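Local structure of leucine-rich repeat protein (Bacteroides thetaiotaomicron, 4ECN) at residues 552-557 against 575-580; 561-566 against 589-594; 595-600 against 613-618; 619-624 against 644-649. The protein is of unknown function but is probably an extracellular binding protein whose leucine-rich repeats form a long curved surface suited to holding a partner. All blocks are in the same frame, centred on the assembly; numbering follows the deposited sequence.

The four contacts follow one another through a run of leucine-rich repeats. Contact 1 pairs strands 552-554 and 577-579. Contact 2 joins the loops that leave these two strands, so the segments of the two contacts alternate along the chain; their centres lie about 13 Å apart. Contact 3 pairs strand 596-601, the next neighbour of 577-579 in the same sheet, with 616-617; its centre is about 12 Å from the centres of contacts 1 and 2. Contact 4 pairs the first two strands of a second, wholly parallel sheet, and its centre is about 11 Å from that of contact 3. The repeats thus stack side by side in a solenoid, with the packing passing from one sheet to the next at contacts 3 and 4.

Contact 1. Residues 552-557 against 575-580; sequences IFYMGY and LGLLDC
Ile-552 starts the parallel pairing opposite Leu-577, with its CG2 branch 3.8 Å from Leu-577 CD2. Phe-553 carries two backbone bonds: its N donates to Leu-577 O (3.0 Å) and its O accepts from Asp-579 N (3.1 Å). The ring of Phe-553 lies beside Leu-578 and points the same way. Tyr-554 is on the other face of the sheet. Leu-577 CD2 sits over one face of its ring, 3.9 Å from the centroid, in a CH-pi contact. Asp-579 OD2 comes to the ring edge, near its plane, with the carboxylate turned 66° from the ring. The Tyr-554 hydroxyl bonds to Arg-384 O. The N of Met-555 donates to Asp-579 O (2.9 Å), and its selenium (SE, selenomethionine) rests 3.7 Å from Cys-580 SG. Gly-556 N makes a weak bond to Asp-579 OD2. Asp-579 OD1 takes Val-581 N, while Met-555 O and Cys-580 O accept from Asn-583 and Asn-605, as in the asparagine ladder of leucine-rich repeats. The Phe-553 and Leu-578 face is thus apolar packing against helix 530-542. On the Tyr-554 face both oxygens of the buried Asp-579 carboxylate meet backbone N-H groups, one weakly, which ties one strand end to the next.

Contact 2. Residues 561-566 against 589-594; sequences EEFPAS and EAFGTN
Glu-589 and Ser-566 form the close-fitting centre of this contact, and Glu-589 is the residue most covered by the other segment. Glu-589 folds back at chi2 (-91°), which brings OE1 to Ser-566 N at 2.9 Å. The N-H reaches the oxygen on its anti side, 25° out of the carboxylate plane. Ser-566 is the first residue of helix 566-569, so this carboxylate holds an N-H at the helix start. Ser-566 OG donates to Ala-590 O (2.8 Å) from above the carbonyl plane. Glu-589 OE2 also bonds to His-587, and Ser-566 OG to Gln-570 NE2. Inward of this grip, Phe-563 CB packs on the backbone N of Glu-589, at 3.6 Å. The CE2 atoms of Phe-563 and Phe-591 are 4.1 Å apart and the two side chains cross at about a right angle, with Phe-591 CE2 at the edge of the Phe-563 ring. The contact is looser toward solvent: Ala-565, the exposed N-cap residue, only brushes Glu-589. Trp-537 of helix 530-542 meets both phenylalanines on the inner side, and Leu-569 of helix 566-569 packs on them too. Phe-614, from the loop before strand 616-617, meets Phe-591 edge-to-face and carries the packing onward.

Contact 3. Residues 595-600 against 613-618; sequences VKLTDL and DFCAFT
Thr-618 OG1 is gripped by Thr-598 OG1 at 2.8 Å, and Gln-620 N adds a weak bond to it. The hydroxyl of Thr-618 stands between its backbone N and carbonyl carbon (chi1 69°), which turns it to Thr-598 and leaves CG2 against Lys-596 CB at 3.6 Å. A valine at Thr-618 would probably leave the Thr-598 hydroxyl without this partner and free to turn. The backbones pair in parallel. Ala-616 N donates to Val-595 O (3.0 Å). Leu-597 N donates to Ala-616 O in an almost straight bond (179°), approaching from above the carbonyl plane. Thr-618 N closes the set on Leu-597 O. On the face of Lys-596 and Ala-616, the lysine bends at chi2 and runs its CD over Ala-616 CB, 3.6 Å away. On the side of Leu-597 and Phe-617, Leu-600 spreads its two methyl groups around Phe-614 CE2: CD2 is 3.7 Å from it, and CD1 comes in at the ring edge. Leu-600 CD2 also meets the edge of the Phe-617 ring, 4.0 Å from CE1. Cys-615 SG fills in beside Leu-597 CD1. Phe-614 belongs to a row of phenylalanines resembling the phenylalanine spine of many leucine-rich repeat proteins. Inward leucines beneath short parallel strands are the hallmark of this solenoid fold.

Contact 4. Residues 619-624 against 644-649; sequences DQVEGL and YVMGSV
Residues 623-624 and 648-649 pair as short parallel strands, with Leu-624 N donating to Ser-648 O at 3.2 Å and Glu-622 O accepting from Ser-648 N at 3.0 Å. Gly-647 N adds a weak bond to the same Glu-622 oxygen, where the segment 644-649 turns a corner at Gly-647. Tyr-644 reaches back across the first segment. Its CG lies anti to the backbone N (chi1 176°), and the ring is laid over the turn at Asp-619, whose O sits 3.1 Å above the ring plane, over its centre. The hydroxyl then extends to Val-621 O, 2.7 Å from OH, and approaches from above that carbonyl plane. A water bound to Glu-622 OE1 also donates weakly to Tyr-644 OH. A phenylalanine in its place would probably leave Val-621 O without its hydroxyl donor and the water at Glu-622 OE1 without its weak second partner. Met-646, a selenomethionine, lies beside Val-621 with SE 3.7 Å from Val-621 CG1. The same SE meets Leu-624 CD1 at 3.7 Å, the two side chains crossing at about a right angle. Leu-624 CD1 continues to Val-649 CG1, 4.1 Å away. Phe-638 packs on both Leu-624 and Met-646. Val-621 with Leu-624, and Met-646 with Val-649, occupy the spaced apolar positions of the LxxL pattern, the signature of successive leucine-rich repeats stacking their cores.

Contact 1. Residues 552-557 against 575-580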
loop_
_atom_site.group_PDB
_atom_site.type_symbol
_atom_site.label_atom_id
_atom_site.label_comp_id
_atom_site.label_asym_id
_atom_site.label_seq_id
_atom_site.Cartn_x
_atom_site.Cartn_y
_atom_site.Cartn_z
ATOM N N ILE A 552 18.711 0.826 4.563
ATOM C CA ILE A 552 17.705 -0.156 4.139
ATOM C C ILE A 552 17.670 -0.211 2.631
ATOM O O ILE A 552 17.458 0.806 1.971
ATOM C CB ILE A 552 16.311 0.198 4.725
ATOM C CG1 ILE A 552 16.342 0.182 6.276
ATOM C CG2 ILE A 552 15.210 -0.705 4.166
ATOM C CD1 ILE A 552 15.330 1.008 6.896
ATOM N N PHE A 553 17.847 -1.404 2.083
ATOM C CA PHE A 553 17.770 -1.567 0.652
ATOM C C PHE A 553 16.869 -2.788 0.311
ATOM O O PHE A 553 17.215 -3.930 0.602
ATOM C CB PHE A 553 19.179 -1.686 0.065
ATOM C CG PHE A 553 19.268 -1.662 -1.442
ATOM C CD1 PHE A 553 18.471 -0.803 -2.189
ATOM C CD2 PHE A 553 20.216 -2.427 -2.108
ATOM C CE1 PHE A 553 18.558 -0.779 -3.577
ATOM C CE2 PHE A 553 20.316 -2.393 -3.498
ATOM C CZ PHE A 553 19.489 -1.568 -4.226
ATOM N N TYR A 554 15.675 -2.508 -0.241
ATOM C CA TYR A 554 14.725 -3.487 -0.757
ATOM C C TYR A 554 14.844 -3.547 -2.254
ATOM O O TYR A 554 14.541 -2.555 -2.913
ATOM C CB TYR A 554 13.277 -3.136 -0.377
ATOM C CG TYR A 554 12.899 -3.202 1.082
ATOM C CD1 TYR A 554 12.649 -4.428 1.701
ATOM C CD2 TYR A 554 12.611 -2.043 1.800
ATOM C CE1 TYR A 554 12.198 -4.498 3.020
ATOM C CE2 TYR A 554 12.157 -2.103 3.120
ATOM C CZ TYR A 554 11.968 -3.334 3.730
ATOM O OH TYR A 554 11.522 -3.412 5.022
HETATM N N MSE A 555 15.299 -4.661 -2.814
HETATM C CA MSE A 555 15.400 -4.787 -4.271
HETATM C C MSE A 555 14.937 -6.198 -4.728
HETATM O O MSE A 555 15.442 -6.748 -5.704
HETATM C CB MSE A 555 16.811 -4.471 -4.775
HETATM C CG MSE A 555 17.902 -5.225 -4.047
HETATM SE SE MSE A 555 19.436 -5.403 -5.187
HETATM C CE MSE A 555 18.750 -6.767 -6.411
ATOM N N GLY A 556 13.922 -6.723 -4.060
ATOM C CA GLY A 556 13.350 -8.017 -4.398
ATOM C C GLY A 556 12.519 -7.995 -5.662
ATOM O O GLY A 556 12.165 -6.926 -6.145
ATOM N N TYR A 557 12.213 -9.182 -6.214
ATOM C CA TYR A 557 11.388 -9.398 -7.409
ATOM C C TYR A 557 11.918 -8.634 -8.602
ATOM O O TYR A 557 11.143 -8.072 -9.369
ATOM C CB TYR A 557 9.937 -9.007 -7.149
ATOM C CG TYR A 557 9.281 -9.827 -6.064
ATOM C CD1 TYR A 557 8.614 -11.009 -6.367
ATOM C CD2 TYR A 557 9.319 -9.416 -4.732
ATOM C CE1 TYR A 557 8.006 -11.768 -5.374
ATOM C CE2 TYR A 557 8.721 -10.175 -3.729
ATOM C CZ TYR A 557 8.064 -11.349 -4.057
ATOM O OH TYR A 557 7.426 -12.087 -3.099
ATOM N N LEU A 575 24.825 -0.081 5.958
ATOM C CA LEU A 575 23.737 -0.971 5.540
ATOM C C LEU A 575 23.333 -1.881 6.709
ATOM O O LEU A 575 24.203 -2.327 7.467
ATOM C CB LEU A 575 24.145 -1.789 4.305
ATOM C CG LEU A 575 23.055 -2.646 3.633
ATOM C CD1 LEU A 575 22.029 -1.782 2.905
ATOM C CD2 LEU A 575 23.666 -3.603 2.647
ATOM N N GLY A 576 22.018 -2.093 6.850
ATOM C CA GLY A 576 21.400 -2.875 7.915
ATOM C C GLY A 576 20.300 -3.809 7.461
ATOM O O GLY A 576 19.973 -4.754 8.180
ATOM N N LEU A 577 19.711 -3.568 6.270
ATOM C CA LEU A 577 18.666 -4.441 5.698
ATOM C C LEU A 577 18.929 -4.651 4.236
ATOM O O LEU A 577 19.132 -3.683 3.510
ATOM C CB LEU A 577 17.239 -3.881 5.904
ATOM C CG LEU A 577 16.065 -4.720 5.386
ATOM C CD1 LEU A 577 14.841 -4.483 6.209
ATOM C CD2 LEU A 577 15.778 -4.465 3.903
ATOM N N LEU A 578 18.861 -5.905 3.791
ATOM C CA LEU A 578 19.038 -6.240 2.391
ATOM C C LEU A 578 18.063 -7.331 1.993
ATOM O O LEU A 578 18.076 -8.401 2.591
ATOM C CB LEU A 578 20.477 -6.658 2.100
ATOM C CG LEU A 578 20.765 -7.058 0.677
ATOM C CD1 LEU A 578 20.745 -5.849 -0.246
ATOM C CD2 LEU A 578 22.090 -7.755 0.590
ATOM N N ASP A 579 17.212 -7.035 0.991
ATOM C CA ASP A 579 16.209 -7.899 0.388
ATOM C C ASP A 579 16.556 -8.115 -1.080
ATOM O O ASP A 579 16.501 -7.166 -1.854
ATOM C CB ASP A 579 14.800 -7.279 0.541
ATOM C CG ASP A 579 13.778 -7.706 -0.510
ATOM O OD1 ASP A 579 13.672 -8.905 -0.774
ATOM O OD2 ASP A 579 13.063 -6.828 -1.044
ATOM N N CYS A 580 16.895 -9.352 -1.460
ATOM C CA CYS A 580 17.196 -9.769 -2.826
ATOM C C CYS A 580 16.378 -10.966 -3.196
ATOM O O CYS A 580 16.805 -11.780 -4.019
ATOM C CB CYS A 580 18.675 -10.063 -2.988
ATOM S SG CYS A 580 19.667 -8.594 -3.257
#

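Contact 2. Residues 561-566 against 589-594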
loop_
_atom_site.group_PDB
_atom_site.type_symbol
_atom_site.label_atom_id
_atom_site.label_comp_id
_atom_site.label_asym_id
_atom_site.label_seq_id
_atom_site.Cartn_x
_atom_site.Cartn_y
_atom_site.Cartn_z
ATOM N N GLU A 561 21.474 -10.950 -11.608
ATOM C CA GLU A 561 22.097 -12.265 -11.758
ATOM C C GLU A 561 23.445 -12.321 -10.981
ATOM O O GLU A 561 23.824 -13.386 -10.468
ATOM C CB GLU A 561 22.301 -12.621 -13.246
ATOM C CG GLU A 561 21.000 -12.887 -14.003
ATOM C CD GLU A 561 21.069 -13.133 -15.501
ATOM O OE1 GLU A 561 22.157 -13.470 -16.024
ATOM O OE2 GLU A 561 20.009 -13.012 -16.153
ATOM N N GLU A 562 24.128 -11.158 -10.867
ATOM C CA GLU A 562 25.419 -10.981 -10.192
ATOM C C GLU A 562 25.430 -9.774 -9.234
ATOM O O GLU A 562 24.987 -8.687 -9.615
ATOM C CB GLU A 562 26.554 -10.769 -11.234
ATOM C CG GLU A 562 26.831 -11.924 -12.177
ATOM C CD GLU A 562 27.684 -11.588 -13.389
ATOM O OE1 GLU A 562 28.708 -10.880 -13.243
ATOM O OE2 GLU A 562 27.346 -12.078 -14.489
ATOM N N PHE A 563 26.030 -9.935 -8.042
ATOM C CA PHE A 563 26.229 -8.837 -7.106
ATOM C C PHE A 563 27.354 -7.936 -7.577
ATOM O O PHE A 563 28.338 -8.456 -8.095
ATOM C CB PHE A 563 26.558 -9.370 -5.704
ATOM C CG PHE A 563 25.408 -9.527 -4.734
ATOM C CD1 PHE A 563 24.184 -10.044 -5.153
ATOM C CD2 PHE A 563 25.583 -9.272 -3.383
ATOM C CE1 PHE A 563 23.128 -10.197 -4.253
ATOM C CE2 PHE A 563 24.533 -9.447 -2.481
ATOM C CZ PHE A 563 23.307 -9.889 -2.924
ATOM N N PRO A 564 27.271 -6.593 -7.369
ATOM C CA PRO A 564 28.399 -5.718 -7.731
ATOM C C PRO A 564 29.712 -6.137 -7.073
ATOM O O PRO A 564 29.687 -6.846 -6.080
ATOM C CB PRO A 564 27.960 -4.350 -7.178
ATOM C CG PRO A 564 26.479 -4.397 -7.123
ATOM C CD PRO A 564 26.175 -5.815 -6.748
ATOM N N ALA A 565 30.854 -5.678 -7.617
ATOM C CA ALA A 565 32.202 -5.915 -7.097
ATOM C C ALA A 565 32.263 -5.644 -5.597
ATOM O O ALA A 565 31.705 -4.641 -5.129
ATOM C CB ALA A 565 33.189 -5.024 -7.825
ATOM N N SER A 566 32.896 -6.562 -4.839
ATOM C CA SER A 566 33.010 -6.473 -3.382
ATOM C C SER A 566 33.525 -5.095 -2.919
ATOM O O SER A 566 32.926 -4.504 -2.022
ATOM C CB SER A 566 33.930 -7.559 -2.852
ATOM O OG SER A 566 34.090 -7.410 -1.455
ATOM N N GLU A 589 28.959 -11.319 -3.848
ATOM C CA GLU A 589 30.208 -10.636 -3.510
ATOM C C GLU A 589 30.084 -10.211 -2.069
ATOM O O GLU A 589 28.979 -9.921 -1.623
ATOM C CB GLU A 589 30.502 -9.465 -4.456
ATOM C CG GLU A 589 30.887 -9.893 -5.863
ATOM C CD GLU A 589 32.363 -10.101 -6.124
ATOM O OE1 GLU A 589 33.180 -9.308 -5.605
ATOM O OE2 GLU A 589 32.697 -10.986 -6.942
ATOM N N ALA A 590 31.167 -10.221 -1.319
ATOM C CA ALA A 590 31.066 -9.889 0.098
ATOM C C ALA A 590 30.990 -8.376 0.350
ATOM O O ALA A 590 31.499 -7.588 -0.445
ATOM C CB ALA A 590 32.258 -10.461 0.839
ATOM N N PHE A 591 30.329 -7.998 1.464
ATOM C CA PHE A 591 30.254 -6.651 2.039
ATOM C C PHE A 591 31.403 -6.445 3.022
ATOM O O PHE A 591 31.892 -5.332 3.225
ATOM C CB PHE A 591 28.914 -6.431 2.761
ATOM C CG PHE A 591 27.710 -6.331 1.876
ATOM C CD1 PHE A 591 27.340 -5.117 1.314
ATOM C CD2 PHE A 591 26.916 -7.437 1.635
ATOM C CE1 PHE A 591 26.223 -5.024 0.477
ATOM C CE2 PHE A 591 25.792 -7.343 0.812
ATOM C CZ PHE A 591 25.456 -6.138 0.232
ATOM N N GLY A 592 31.796 -7.551 3.641
ATOM C CA GLY A 592 32.823 -7.577 4.665
ATOM C C GLY A 592 32.163 -7.610 6.019
ATOM O O GLY A 592 30.982 -7.273 6.148
ATOM N N THR A 593 32.941 -7.983 7.038
ATOM C CA THR A 593 32.507 -8.139 8.433
ATOM C C THR A 593 32.272 -6.778 9.136
ATOM O O THR A 593 31.792 -6.759 10.264
ATOM C CB THR A 593 33.563 -8.950 9.171
ATOM O OG1 THR A 593 34.838 -8.304 9.012
ATOM C CG2 THR A 593 33.630 -10.396 8.659
ATOM N N ASN A 594 32.593 -5.656 8.474
ATOM C CA ASN A 594 32.382 -4.309 9.001
ATOM C C ASN A 594 30.959 -3.829 8.697
ATOM O O ASN A 594 30.521 -2.808 9.240
ATOM C CB ASN A 594 33.428 -3.330 8.439
ATOM C CG ASN A 594 34.765 -3.379 9.162
ATOM O OD1 ASN A 594 34.975 -4.113 10.155
ATOM N ND2 ASN A 594 35.697 -2.570 8.700
#

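Contact 3. Residues 595-600 against 613-618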
loop_
_atom_site.group_PDB
_atom_site.type_symbol
_atom_site.label_atom_id
_atom_site.label_comp_id
_atom_site.label_asym_id
_atom_site.label_seq_id
_atom_site.Cartn_x
_atom_site.Cartn_y
_atom_site.Cartn_z
ATOM N N VAL A 595 30.247 -4.565 7.821
ATOM C CA VAL A 595 28.857 -4.310 7.479
ATOM C C VAL A 595 28.033 -5.245 8.362
ATOM O O VAL A 595 28.074 -6.471 8.191
ATOM C CB VAL A 595 28.548 -4.440 5.972
ATOM C CG1 VAL A 595 27.045 -4.398 5.709
ATOM C CG2 VAL A 595 29.263 -3.357 5.175
ATOM N N LYS A 596 27.351 -4.645 9.361
ATOM C CA LYS A 596 26.516 -5.311 10.355
ATOM C C LYS A 596 25.036 -5.251 9.917
ATOM O O LYS A 596 24.409 -4.185 9.980
ATOM C CB LYS A 596 26.722 -4.661 11.748
ATOM C CG LYS A 596 28.171 -4.603 12.249
ATOM C CD LYS A 596 28.665 -5.924 12.833
ATOM C CE LYS A 596 30.138 -5.927 13.174
ATOM N NZ LYS A 596 30.548 -7.221 13.788
ATOM N N LEU A 597 24.489 -6.395 9.463
ATOM C CA LEU A 597 23.098 -6.484 9.022
ATOM C C LEU A 597 22.182 -6.998 10.105
ATOM O O LEU A 597 22.518 -7.960 10.783
ATOM C CB LEU A 597 22.940 -7.399 7.787
ATOM C CG LEU A 597 23.478 -6.934 6.410
ATOM C CD1 LEU A 597 22.918 -7.793 5.312
ATOM C CD2 LEU A 597 23.051 -5.527 6.071
ATOM N N THR A 598 20.987 -6.399 10.224
ATOM C CA THR A 598 19.924 -6.842 11.137
ATOM C C THR A 598 19.013 -7.766 10.366
ATOM O O THR A 598 18.468 -8.726 10.927
ATOM C CB THR A 598 19.143 -5.666 11.750
ATOM O OG1 THR A 598 20.035 -4.672 12.284
ATOM C CG2 THR A 598 18.185 -6.117 12.818
ATOM N N ASP A 599 18.856 -7.481 9.063
ATOM C CA ASP A 599 17.989 -8.264 8.204
ATOM C C ASP A 599 18.670 -8.590 6.913
ATOM O O ASP A 599 19.274 -7.728 6.281
ATOM C CB ASP A 599 16.668 -7.518 7.934
ATOM C CG ASP A 599 15.656 -7.615 9.068
ATOM O OD1 ASP A 599 15.034 -8.701 9.219
ATOM O OD2 ASP A 599 15.436 -6.586 9.765
ATOM N N LEU A 600 18.552 -9.849 6.508
ATOM C CA LEU A 600 19.109 -10.334 5.253
ATOM C C LEU A 600 18.161 -11.370 4.715
ATOM O O LEU A 600 17.858 -12.340 5.409
ATOM C CB LEU A 600 20.541 -10.875 5.441
ATOM C CG LEU A 600 21.227 -11.499 4.240
ATOM C CD1 LEU A 600 21.465 -10.483 3.133
ATOM C CD2 LEU A 600 22.507 -12.197 4.659
ATOM N N ASP A 613 33.018 -14.270 4.387
ATOM C CA ASP A 613 33.095 -12.855 4.759
ATOM C C ASP A 613 31.930 -12.038 4.141
ATOM O O ASP A 613 32.055 -10.812 4.037
ATOM C CB ASP A 613 34.457 -12.277 4.291
ATOM C CG ASP A 613 34.782 -12.380 2.790
ATOM O OD1 ASP A 613 34.124 -13.184 2.088
ATOM O OD2 ASP A 613 35.740 -11.700 2.335
ATOM N N PHE A 614 30.794 -12.705 3.742
ATOM C CA PHE A 614 29.649 -12.044 3.101
ATOM C C PHE A 614 29.275 -10.787 3.857
ATOM O O PHE A 614 29.214 -9.716 3.259
ATOM C CB PHE A 614 28.423 -12.966 2.960
ATOM C CG PHE A 614 27.277 -12.296 2.222
ATOM C CD1 PHE A 614 27.367 -12.025 0.856
ATOM C CD2 PHE A 614 26.126 -11.900 2.898
ATOM C CE1 PHE A 614 26.328 -11.365 0.185
ATOM C CE2 PHE A 614 25.085 -11.248 2.222
ATOM C CZ PHE A 614 25.192 -10.987 0.871
ATOM N N CYS A 615 29.051 -10.924 5.177
ATOM C CA CYS A 615 28.756 -9.842 6.113
ATOM C C CYS A 615 28.858 -10.351 7.547
ATOM O O CYS A 615 29.224 -11.503 7.814
ATOM C CB CYS A 615 27.380 -9.228 5.851
ATOM S SG CYS A 615 25.996 -10.283 6.363
ATOM N N ALA A 616 28.522 -9.438 8.461
ATOM C CA ALA A 616 28.380 -9.596 9.896
ATOM C C ALA A 616 26.930 -9.297 10.260
ATOM O O ALA A 616 26.162 -8.850 9.394
ATOM C CB ALA A 616 29.342 -8.679 10.613
ATOM N N PHE A 617 26.535 -9.563 11.509
ATOM C CA PHE A 617 25.160 -9.353 11.927
ATOM C C PHE A 617 25.105 -8.585 13.233
ATOM O O PHE A 617 26.073 -8.616 13.999
ATOM C CB PHE A 617 24.440 -10.708 12.061
ATOM C CG PHE A 617 24.409 -11.506 10.775
ATOM C CD1 PHE A 617 23.458 -11.234 9.787
ATOM C CD2 PHE A 617 25.345 -12.512 10.536
ATOM C CE1 PHE A 617 23.451 -11.954 8.580
ATOM C CE2 PHE A 617 25.320 -13.245 9.342
ATOM C CZ PHE A 617 24.381 -12.956 8.367
ATOM N N THR A 618 23.975 -7.875 13.474
ATOM C CA THR A 618 23.752 -7.087 14.691
ATOM C C THR A 618 23.065 -7.951 15.763
ATOM O O THR A 618 22.602 -9.057 15.486
ATOM C CB THR A 618 22.942 -5.791 14.420
ATOM O OG1 THR A 618 21.591 -6.075 14.067
ATOM C CG2 THR A 618 23.583 -4.903 13.395
#

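Contact 4. Residues 619-624 against 644-649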
loop_
_atom_site.group_PDB
_atom_site.type_symbol
_atom_site.label_atom_id
_atom_site.label_comp_id
_atom_site.label_asym_id
_atom_site.label_seq_id
_atom_site.Cartn_x
_atom_site.Cartn_y
_atom_site.Cartn_z
ATOM N N ASP A 619 23.021 -7.421 16.993
ATOM C CA ASP A 619 22.418 -8.013 18.184
ATOM C C ASP A 619 20.870 -7.797 18.183
ATOM O O ASP A 619 20.199 -7.920 19.224
ATOM C CB ASP A 619 23.069 -7.396 19.437
ATOM C CG ASP A 619 22.840 -5.896 19.636
ATOM O OD1 ASP A 619 22.893 -5.137 18.628
ATOM O OD2 ASP A 619 22.691 -5.470 20.801
ATOM N N GLN A 620 20.309 -7.506 16.991
ATOM C CA GLN A 620 18.888 -7.218 16.825
ATOM C C GLN A 620 18.233 -8.168 15.823
ATOM O O GLN A 620 17.025 -8.058 15.614
ATOM C CB GLN A 620 18.691 -5.751 16.351
ATOM C CG GLN A 620 19.310 -4.640 17.214
ATOM C CD GLN A 620 18.857 -4.615 18.665
ATOM O OE1 GLN A 620 17.774 -5.105 19.046
ATOM N NE2 GLN A 620 19.689 -4.022 19.517
ATOM N N VAL A 621 19.016 -9.094 15.212
ATOM C CA VAL A 621 18.561 -10.030 14.164
ATOM C C VAL A 621 17.435 -10.919 14.648
ATOM O O VAL A 621 17.573 -11.588 15.672
ATOM C CB VAL A 621 19.698 -10.928 13.609
ATOM C CG1 VAL A 621 19.133 -11.972 12.660
ATOM C CG2 VAL A 621 20.797 -10.108 12.927
ATOM N N GLU A 622 16.340 -10.971 13.885
ATOM C CA GLU A 622 15.258 -11.881 14.232
ATOM C C GLU A 622 15.407 -13.157 13.353
ATOM O O GLU A 622 15.902 -14.157 13.863
ATOM C CB GLU A 622 13.869 -11.230 14.131
ATOM C CG GLU A 622 12.717 -12.177 14.463
ATOM C CD GLU A 622 12.803 -13.035 15.718
ATOM O OE1 GLU A 622 13.129 -12.506 16.809
ATOM O OE2 GLU A 622 12.504 -14.248 15.604
ATOM N N GLY A 623 15.064 -13.095 12.063
ATOM C CA GLY A 623 15.169 -14.228 11.147
ATOM C C GLY A 623 15.784 -13.867 9.811
ATOM O O GLY A 623 15.418 -12.855 9.187
ATOM N N LEU A 624 16.750 -14.687 9.383
ATOM C CA LEU A 624 17.486 -14.550 8.127
ATOM C C LEU A 624 16.977 -15.557 7.096
ATOM O O LEU A 624 16.637 -16.683 7.466
ATOM C CB LEU A 624 18.964 -14.771 8.402
ATOM C CG LEU A 624 19.610 -13.915 9.482
ATOM C CD1 LEU A 624 21.021 -14.348 9.690
ATOM C CD2 LEU A 624 19.604 -12.439 9.114
ATOM N N TYR A 644 24.285 -12.806 21.857
ATOM C CA TYR A 644 22.953 -12.549 21.317
ATOM C C TYR A 644 22.516 -13.771 20.503
ATOM O O TYR A 644 23.263 -14.265 19.653
ATOM C CB TYR A 644 22.845 -11.230 20.485
ATOM C CG TYR A 644 21.464 -11.059 19.872
ATOM C CD1 TYR A 644 20.349 -10.815 20.673
ATOM C CD2 TYR A 644 21.245 -11.294 18.511
ATOM C CE1 TYR A 644 19.057 -10.784 20.138
ATOM C CE2 TYR A 644 19.955 -11.245 17.961
ATOM C CZ TYR A 644 18.865 -10.983 18.781
ATOM O OH TYR A 644 17.582 -10.925 18.274
ATOM N N VAL A 645 21.295 -14.242 20.760
ATOM C CA VAL A 645 20.779 -15.414 20.068
ATOM C C VAL A 645 19.670 -14.976 19.116
ATOM O O VAL A 645 18.568 -14.605 19.554
ATOM C CB VAL A 645 20.296 -16.515 21.072
ATOM C CG1 VAL A 645 19.687 -17.709 20.352
ATOM C CG2 VAL A 645 21.433 -16.969 21.978
HETATM N N MSE A 646 19.967 -15.058 17.796
HETATM C CA MSE A 646 19.017 -14.781 16.704
HETATM C C MSE A 646 17.788 -15.674 16.818
HETATM O O MSE A 646 17.877 -16.765 17.391
HETATM C CB MSE A 646 19.667 -15.002 15.335
HETATM C CG MSE A 646 20.954 -14.233 15.119
HETATM SE SE MSE A 646 21.667 -14.630 13.338
HETATM C CE MSE A 646 22.055 -16.573 13.511
ATOM N N GLY A 647 16.659 -15.222 16.289
ATOM C CA GLY A 647 15.435 -16.012 16.315
ATOM C C GLY A 647 15.514 -17.256 15.445
ATOM O O GLY A 647 15.090 -18.341 15.875
ATOM N N SER A 648 16.084 -17.122 14.216
ATOM C CA SER A 648 16.159 -18.245 13.292
ATOM C C SER A 648 17.029 -18.016 12.016
ATOM O O SER A 648 17.266 -16.879 11.590
ATOM C CB SER A 648 14.749 -18.579 12.812
ATOM O OG SER A 648 14.101 -17.453 12.236
ATOM N N VAL A 649 17.432 -19.131 11.378
ATOM C CA VAL A 649 18.074 -19.135 10.072
ATOM C C VAL A 649 17.260 -20.070 9.219
ATOM O O VAL A 649 16.918 -21.165 9.694
ATOM C CB VAL A 649 19.579 -19.474 10.054
ATOM C CG1 VAL A 649 20.399 -18.329 10.603
ATOM C CG2 VAL A 649 19.889 -20.776 10.785
HETATM O O HOH W 1 15.035 -13.009 19.062
HETATM O O HOH W 2 14.436 -17.137 8.940
#